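Local coordinates for protein pseudoalteromonas arctica PAMC 21717 (Pseudoalteromonas arctica, PDB 5YL7) that probably acts as a cold-active, calcium-binding serine protease of the subtilase family that hydrolyses peptide bonds in other proteins, at residues 31-36 with 122-127; 288-293 with 329-334; 231-236 with 276-281. All coordinates share one frame; numbering follows the deposited sequence.

Contact 1. Residues 31-36 with 122-127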
loop_
_atom_site.group_PDB
_atom_site.type_symbol
_atom_site.label_atom_id
_atom_site.label_comp_id
_atom_site.label_asym_id
_atom_site.label_seq_id
_atom_site.Cartn_x
_atom_site.Cartn_y
_atom_site.Cartn_z
ATOM N N THR A 31 3.799 13.978 9.999
ATOM C CA THR A 31 3.992 12.534 10.297
ATOM C C THR A 31 2.704 11.701 10.100
ATOM O O THR A 31 2.724 10.482 10.350
ATOM C CB THR A 31 4.513 12.337 11.709
ATOM O OG1 THR A 31 3.563 12.939 12.624
ATOM C CG2 THR A 31 5.894 12.974 11.848
ATOM N N GLY A 32 1.638 12.330 9.709
ATOM C CA GLY A 32 0.344 11.653 9.582
ATOM C C GLY A 32 -0.555 11.690 10.717
ATOM O O GLY A 32 -1.604 11.065 10.716
ATOM N N SER A 33 -0.206 12.491 11.757
ATOM C CA SER A 33 -1.108 12.562 12.971
ATOM C C SER A 33 -2.523 12.934 12.599
ATOM O O SER A 33 -2.749 13.869 11.849
ATOM C CB SER A 33 -0.632 13.689 13.854
ATOM O OG SER A 33 0.661 13.484 14.291
ATOM N N GLY A 34 -3.499 12.131 13.086
ATOM C CA GLY A 34 -4.882 12.399 12.864
ATOM C C GLY A 34 -5.449 11.823 11.555
ATOM O O GLY A 34 -6.648 12.000 11.304
ATOM N N VAL A 35 -4.624 11.203 10.764
ATOM C CA VAL A 35 -5.046 10.693 9.446
ATOM C C VAL A 35 -5.193 9.188 9.508
ATOM O O VAL A 35 -4.505 8.497 10.248
ATOM C CB VAL A 35 -3.967 11.124 8.402
ATOM C CG1 VAL A 35 -4.380 10.665 7.044
ATOM C CG2 VAL A 35 -3.768 12.618 8.432
ATOM N N VAL A 36 -6.170 8.696 8.715
ATOM C CA VAL A 36 -6.488 7.281 8.636
ATOM C C VAL A 36 -6.232 6.773 7.215
ATOM O O VAL A 36 -6.730 7.366 6.245
ATOM C CB VAL A 36 -7.940 7.013 9.061
ATOM C CG1 VAL A 36 -8.323 5.558 8.875
ATOM C CG2 VAL A 36 -8.138 7.413 10.509
ATOM N N ALA A 122 4.122 7.254 7.292
ATOM C CA ALA A 122 3.176 8.114 8.005
ATOM C C ALA A 122 2.976 7.523 9.375
ATOM O O ALA A 122 1.906 7.056 9.736
ATOM C CB ALA A 122 1.880 8.285 7.257
ATOM N N TYR A 123 4.036 7.602 10.216
ATOM C CA TYR A 123 4.124 6.812 11.422
ATOM C C TYR A 123 3.224 7.303 12.564
ATOM O O TYR A 123 3.052 6.515 13.543
ATOM C CB TYR A 123 5.557 6.633 11.874
ATOM C CG TYR A 123 6.324 7.891 12.126
ATOM C CD1 TYR A 123 6.154 8.629 13.307
ATOM C CD2 TYR A 123 7.254 8.337 11.270
ATOM C CE1 TYR A 123 6.941 9.743 13.597
ATOM C CE2 TYR A 123 8.023 9.454 11.508
ATOM C CZ TYR A 123 7.869 10.106 12.699
ATOM O OH TYR A 123 8.735 11.182 12.981
ATOM N N ASN A 124 2.636 8.473 12.443
ATOM C CA ASN A 124 1.593 8.902 13.437
ATOM C C ASN A 124 0.189 8.824 12.886
ATOM O O ASN A 124 -0.745 9.168 13.562
ATOM C CB ASN A 124 1.915 10.292 13.972
ATOM C CG ASN A 124 3.025 10.302 14.976
ATOM O OD1 ASN A 124 3.236 9.375 15.723
ATOM N ND2 ASN A 124 3.853 11.327 14.869
ATOM N N ALA A 125 0.032 8.263 11.645
ATOM C CA ALA A 125 -1.284 7.906 11.142
ATOM C C ALA A 125 -1.708 6.628 11.796
ATOM O O ALA A 125 -0.959 5.942 12.481
ATOM C CB ALA A 125 -1.255 7.790 9.629
ATOM N N LYS A 126 -2.922 6.179 11.485
ATOM C CA LYS A 126 -3.424 4.890 11.859
ATOM C C LYS A 126 -3.937 4.141 10.635
ATOM O O LYS A 126 -4.411 4.816 9.648
ATOM C CB LYS A 126 -4.577 4.985 12.843
ATOM C CG LYS A 126 -4.214 5.664 14.106
ATOM C CD LYS A 126 -3.335 4.811 14.964
ATOM C CE LYS A 126 -3.511 5.159 16.492
ATOM N NZ LYS A 126 -2.921 6.452 16.772
ATOM N N VAL A 127 -3.811 2.829 10.649
ATOM C CA VAL A 127 -4.221 1.971 9.533
ATOM C C VAL A 127 -5.481 1.208 9.891
ATOM O O VAL A 127 -5.546 0.564 10.955
ATOM C CB VAL A 127 -3.139 1.022 9.141
ATOM C CG1 VAL A 127 -3.615 -0.130 8.225
ATOM C CG2 VAL A 127 -2.004 1.752 8.466
HETATM O O HOH W 1 -3.254 9.535 14.397
HETATM O O HOH W 2 -3.811 8.995 12.508
#
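From Thr31 to Val36 the backbone runs beside Ala122-Val127 and is bonded to it near both ends, with Asn124 N donating a hydrogen bond to Thr31 O at 2.9 Å and Lys126 N donating one to Val35 O at 3.1 Å. The second bond is nearly collinear with the Val35 carbonyl, whereas the first comes in tilted 34° from the plane of the Thr31 carbonyl. Each chain makes a beta turn here, type II from Gly32 to Val35 and type I from Ala122 to Ala125, before Val36 and Lys126 pair as a parallel bridge.

Thr31 carries most of the side-chain contact. Its chi1 of 58° sets OG1 between the backbone N and the carbonyl carbon, where the amide of Asn124, lying alongside and pointing the same way, delivers ND2 to it at 2.8 Å, almost within the amide plane. Thr31 also covers Tyr123: its CB makes a CH-pi contact over one face of the ring, 4.3 Å from the centroid, and its CG2 branch reaches the phenol end, 3.5 Å from Tyr123 OH. A hydroxyl, Ser33 OG, rests 3.4 Å from Asn124 CB, and Ala125 CB lies 3.4 Å from Val35 O. One water links the turns, accepting from Gly34 N and donating to Asn124 O.

The bridge marks the entry of strands 36-41 and 126-131, neighbours in the parallel sheet of the subtilisin-type alpha/beta fold. On its other side Val36 is hydrogen-bonded to Asp166 and to Val167, the latter opening strand 167-170, while helix 280-297 packs against Val35 and Ala122 and uses Gln296 to accept the backbone N-H groups of Thr31 and Gly32.

Contact 2. Residues 288-293 with 329-334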
loop_
_atom_site.group_PDB
_atom_site.type_symbol
_atom_site.label_atom_id
_atom_site.label_comp_id
_atom_site.label_asym_id
_atom_site.label_seq_id
_atom_site.Cartn_x
_atom_site.Cartn_y
_atom_site.Cartn_z
ATOM N N ALA A 288 0.909 6.303 -0.471
ATOM C CA ALA A 288 -0.214 6.429 0.451
ATOM C C ALA A 288 0.238 7.102 1.707
ATOM O O ALA A 288 -0.489 7.921 2.239
ATOM C CB ALA A 288 -0.830 5.060 0.714
ATOM N N GLY A 289 1.449 6.753 2.172
ATOM C CA GLY A 289 1.932 7.452 3.372
ATOM C C GLY A 289 2.143 8.914 3.111
ATOM O O GLY A 289 1.808 9.749 3.970
ATOM N N VAL A 290 2.715 9.320 1.968
ATOM C CA VAL A 290 2.825 10.751 1.665
ATOM C C VAL A 290 1.491 11.388 1.534
ATOM O O VAL A 290 1.337 12.561 1.981
ATOM C CB VAL A 290 3.794 11.006 0.484
ATOM C CG1 VAL A 290 3.899 12.495 0.190
ATOM C CG2 VAL A 290 5.174 10.450 0.796
ATOM N N ALA A 291 0.498 10.719 0.954
ATOM C CA ALA A 291 -0.847 11.281 0.956
ATOM C C ALA A 291 -1.338 11.574 2.371
ATOM O O ALA A 291 -1.991 12.631 2.585
ATOM C CB ALA A 291 -1.798 10.310 0.239
ATOM N N ALA A 292 -1.050 10.727 3.329
ATOM C CA ALA A 292 -1.361 10.986 4.714
ATOM C C ALA A 292 -0.585 12.149 5.251
ATOM O O ALA A 292 -1.185 12.935 6.064
ATOM C CB ALA A 292 -1.187 9.727 5.576
ATOM N N LEU A 293 0.679 12.335 4.932
ATOM C CA LEU A 293 1.442 13.515 5.378
ATOM C C LEU A 293 0.764 14.740 4.844
ATOM O O LEU A 293 0.594 15.761 5.586
ATOM C CB LEU A 293 2.887 13.450 4.961
ATOM C CG LEU A 293 3.662 12.224 5.372
ATOM C CD1 LEU A 293 5.135 12.378 4.972
ATOM C CD2 LEU A 293 3.523 11.929 6.857
ATOM N N VAL A 329 8.097 10.499 -6.105
ATOM C CA VAL A 329 7.485 11.265 -4.998
ATOM C C VAL A 329 8.557 11.765 -4.019
ATOM O O VAL A 329 9.428 10.985 -3.646
ATOM C CB VAL A 329 6.392 10.395 -4.304
ATOM C CG1 VAL A 329 5.949 11.018 -2.978
ATOM C CG2 VAL A 329 5.255 10.195 -5.248
ATOM N N ASP A 330 8.400 13.042 -3.708
ATOM C CA ASP A 330 9.336 13.711 -2.799
ATOM C C ASP A 330 8.535 14.171 -1.625
ATOM O O ASP A 330 7.774 15.097 -1.697
ATOM C CB ASP A 330 10.008 14.877 -3.560
ATOM C CG ASP A 330 10.900 15.711 -2.726
ATOM O OD1 ASP A 330 10.842 15.675 -1.475
ATOM O OD2 ASP A 330 11.719 16.509 -3.319
ATOM N N ALA A 331 8.686 13.400 -0.533
ATOM C CA ALA A 331 7.807 13.673 0.633
ATOM C C ALA A 331 7.977 15.094 1.130
ATOM O O ALA A 331 7.007 15.729 1.529
ATOM C CB ALA A 331 8.109 12.714 1.735
ATOM N N ALA A 332 9.208 15.533 1.232
ATOM C CA ALA A 332 9.461 16.915 1.767
ATOM C C ALA A 332 8.821 17.984 0.943
ATOM O O ALA A 332 8.133 18.900 1.458
ATOM C CB ALA A 332 10.927 17.159 1.918
ATOM N N ALA A 333 8.959 17.846 -0.406
ATOM C CA ALA A 333 8.360 18.829 -1.287
ATOM C C ALA A 333 6.848 18.811 -1.276
ATOM O O ALA A 333 6.168 19.811 -1.368
ATOM C CB ALA A 333 8.902 18.675 -2.704
ATOM N N ALA A 334 6.252 17.594 -1.188
ATOM C CA ALA A 334 4.854 17.454 -1.088
ATOM C C ALA A 334 4.273 18.104 0.184
ATOM O O ALA A 334 3.281 18.772 0.105
ATOM C CB ALA A 334 4.461 15.939 -1.160
#
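Val290 of helix 280-297 packs on Val329 and on the first turn of helix 331-338, and both of its methyl groups are engaged. With CG1 anti to the backbone N (chi1 -180°), the isopropyl group is spread so that CG1 touches Ala334 CB at 3.7 Å and CG2 touches Ala331 CB at 3.8 Å. Val290 thus spans two alanines one helical turn apart. Val329 approaches it tip to tip from the residues just before the helix, its CG1 lying 3.9 Å from Val290 CG2 and only slightly farther from CG1. Ala331, the alanine with the more surface buried here, is also approached by Leu293 CD1, at 4.4 Å from its CB. No hydrogen bond crosses this buried, wholly apolar contact, and the small alanine side chains let the valine come close to the helix. The polar work is done on the far side, where Asp330 N-caps helix 331-338, its OD1 accepting from Ala333 N at 3.1 Å from above the carboxylate plane and also from Asn22. Around this core, helix 23-27 covers Leu293 and Ala331 through Leu23, Leu310 of helix 303-312 touches Val290, and Val329 is bonded through its backbone to Ala243 of strand 242-245.

Contact 3. Residues 231-236 with 276-281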
loop_
_atom_site.group_PDB
_atom_site.type_symbol
_atom_site.label_atom_id
_atom_site.label_comp_id
_atom_site.label_asym_id
_atom_site.label_seq_id
_atom_site.Cartn_x
_atom_site.Cartn_y
_atom_site.Cartn_z
ATOM N N ALA A 231 12.083 -0.051 -11.760
ATOM C CA ALA A 231 12.319 -1.436 -11.370
ATOM C C ALA A 231 11.973 -2.328 -12.511
ATOM O O ALA A 231 11.003 -2.098 -13.224
ATOM C CB ALA A 231 11.456 -1.758 -10.120
ATOM N N TYR A 232 12.774 -3.389 -12.721
ATOM C CA TYR A 232 12.656 -4.174 -13.954
ATOM C C TYR A 232 11.275 -4.682 -14.211
ATOM O O TYR A 232 10.877 -4.836 -15.396
ATOM C CB TYR A 232 13.650 -5.341 -13.937
ATOM C CG TYR A 232 13.529 -6.289 -12.780
ATOM C CD1 TYR A 232 12.705 -7.392 -12.808
ATOM C CD2 TYR A 232 14.268 -6.095 -11.586
ATOM C CE1 TYR A 232 12.636 -8.285 -11.775
ATOM C CE2 TYR A 232 14.234 -6.957 -10.562
ATOM C CZ TYR A 232 13.422 -8.069 -10.625
ATOM O OH TYR A 232 13.351 -9.037 -9.606
ATOM N N TYR A 233 10.485 -5.018 -13.212
ATOM C CA TYR A 233 9.167 -5.593 -13.353
ATOM C C TYR A 233 8.058 -4.518 -13.491
ATOM O O TYR A 233 6.925 -4.923 -13.722
ATOM C CB TYR A 233 8.845 -6.485 -12.130
ATOM C CG TYR A 233 8.980 -5.714 -10.834
ATOM C CD1 TYR A 233 8.017 -4.792 -10.454
ATOM C CD2 TYR A 233 10.116 -5.790 -10.016
ATOM C CE1 TYR A 233 8.195 -3.980 -9.347
ATOM C CE2 TYR A 233 10.289 -5.011 -8.930
ATOM C CZ TYR A 233 9.379 -4.053 -8.606
ATOM O OH TYR A 233 9.515 -3.221 -7.513
ATOM N N SER A 234 8.371 -3.257 -13.240
ATOM C CA SER A 234 7.250 -2.327 -13.085
ATOM C C SER A 234 6.538 -2.109 -14.384
ATOM O O SER A 234 7.135 -1.862 -15.439
ATOM C CB SER A 234 7.823 -1.018 -12.642
ATOM O OG SER A 234 6.695 -0.111 -12.323
ATOM N N ASN A 235 5.218 -2.078 -14.329
ATOM C CA ASN A 235 4.430 -1.532 -15.428
ATOM C C ASN A 235 4.700 -0.074 -15.595
ATOM O O ASN A 235 5.242 0.611 -14.690
ATOM C CB ASN A 235 2.961 -1.851 -15.234
ATOM C CG ASN A 235 2.600 -3.297 -15.377
ATOM O OD1 ASN A 235 3.348 -4.100 -15.943
ATOM N ND2 ASN A 235 1.436 -3.684 -14.842
ATOM N N TYR A 236 4.308 0.438 -16.741
ATOM C CA TYR A 236 4.644 1.803 -17.143
ATOM C C TYR A 236 3.649 2.254 -18.231
ATOM O O TYR A 236 3.053 1.363 -18.829
ATOM C CB TYR A 236 6.113 1.900 -17.676
ATOM C CG TYR A 236 6.368 1.005 -18.816
ATOM C CD1 TYR A 236 5.867 1.270 -20.134
ATOM C CD2 TYR A 236 6.863 -0.294 -18.604
ATOM C CE1 TYR A 236 5.952 0.325 -21.192
ATOM C CE2 TYR A 236 7.045 -1.203 -19.636
ATOM C CZ TYR A 236 6.516 -0.930 -20.881
ATOM O OH TYR A 236 6.633 -1.943 -21.862
ATOM N N TYR A 276 12.475 -8.122 3.464
ATOM C CA TYR A 276 12.591 -7.326 2.256
ATOM C C TYR A 276 11.784 -7.921 1.147
ATOM O O TYR A 276 11.930 -9.072 0.826
ATOM C CB TYR A 276 14.077 -7.225 1.772
ATOM C CG TYR A 276 15.046 -6.616 2.693
ATOM C CD1 TYR A 276 15.295 -5.245 2.744
ATOM C CD2 TYR A 276 15.818 -7.434 3.523
ATOM C CE1 TYR A 276 16.255 -4.702 3.605
ATOM C CE2 TYR A 276 16.780 -6.876 4.375
ATOM C CZ TYR A 276 16.978 -5.578 4.372
ATOM O OH TYR A 276 17.933 -4.958 5.218
ATOM N N SER A 277 10.890 -7.093 0.555
ATOM C CA SER A 277 10.015 -7.522 -0.521
ATOM C C SER A 277 10.153 -6.553 -1.666
ATOM O O SER A 277 10.771 -5.499 -1.534
ATOM C CB SER A 277 8.577 -7.592 -0.076
ATOM O OG SER A 277 8.355 -8.725 0.809
ATOM N N GLN A 278 9.560 -6.842 -2.777
ATOM C CA GLN A 278 9.567 -5.928 -3.936
ATOM C C GLN A 278 8.246 -5.931 -4.676
ATOM O O GLN A 278 7.534 -6.915 -4.658
ATOM C CB GLN A 278 10.657 -6.248 -4.936
ATOM C CG GLN A 278 10.521 -7.543 -5.656
ATOM C CD GLN A 278 11.497 -7.779 -6.789
ATOM O OE1 GLN A 278 12.337 -6.967 -7.076
ATOM N NE2 GLN A 278 11.324 -8.882 -7.455
ATOM N N GLY A 279 7.998 -4.791 -5.355
ATOM C CA GLY A 279 6.846 -4.713 -6.246
ATOM C C GLY A 279 6.351 -3.349 -6.275
ATOM O O GLY A 279 6.608 -2.455 -5.456
ATOM N N THR A 280 5.455 -3.096 -7.267
ATOM C CA THR A 280 4.599 -1.897 -7.218
ATOM C C THR A 280 3.745 -1.930 -5.929
ATOM O O THR A 280 3.401 -0.827 -5.453
ATOM C CB THR A 280 3.767 -1.673 -8.456
ATOM O OG1 THR A 280 2.924 -2.774 -8.663
ATOM C CG2 THR A 280 4.605 -1.353 -9.663
ATOM N N SER A 281 3.538 -3.074 -5.332
ATOM C CA SER A 281 2.842 -3.178 -4.061
ATOM C C SER A 281 3.591 -2.498 -2.908
ATOM O O SER A 281 2.968 -2.176 -1.936
ATOM C CB SER A 281 2.750 -4.641 -3.631
ATOM O OG SER A 281 1.719 -5.349 -4.276
#
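Tyr232 and Gln278 each turn their first torsion so that CG lies between the backbone N and the carbonyl carbon, at 57° and 66°, and this aims the phenol and the amide at one another. The chain of Gln278 is extended beyond CG, so its amide arrives at Tyr232 OH, to which NE2 donates at 3.0 Å with the oxygen exactly in the amide plane. The two groups meet nearly crosswise, ring and amide planes 62° apart. Gln249 holds both partners from the next loop: its carbonyl bonds Tyr232 OH and its N-H bonds Gln278 OE1. That same OE1 lies 3.4 Å from Tyr233 CE2. Tyr233 places its CD2 3.9 Å above the plane of the Tyr232 ring, over its centre.

Gly279, Thr280 and Ser281 open the Gly-Thr-Ser-Met-Ala sequence familiar from subtilases, in which the serine, here Ser281, is probably the nucleophile of a Ser-His-Asp triad with His100 and Asp41. Gly279 is the N-cap residue of helix 280-297, which carries that serine in its first turn. The Tyr233 ring sits against this approach to the helix, with CE1 3.5 Å from Gly279 CA and 3.6 Å from Thr280 N. Its hydroxyl is hydrogen-bonded to Gly247 O and to Ser223 OG of strand 219-224, which fixes the far end of the ring. Beyond it, Ser234 OG donates to Asn235 O on a lone pair and stands 3.6 Å from Thr280 CG2, while Thr280 OG1 is hydrogen-bonded to Asn202 OD1.

In the fold
Read from the N terminus, the three contacts close one after another, and none encloses or crosses another. Contact 1 shuts a long loop of 85 residues that holds most of strand 36-41 and helix 100-109. Contact 3 comes next, closing 39 residues that include most of the hairpin formed by strands 258-263 and 272-277. Contact 2 follows within a few residues and closes a further 35, helix 303-312 among them. Helix 280-297 unites them: contact 3 lies at its N-terminal end, contact 2 along its middle, and Leu293 and Ala292 of contact 2 pack directly on Thr31, Gly32 and Val35 of contact 1. Contacts 1 and 3, their centres about 25 Å apart, lie on opposite sides of the chain's centre.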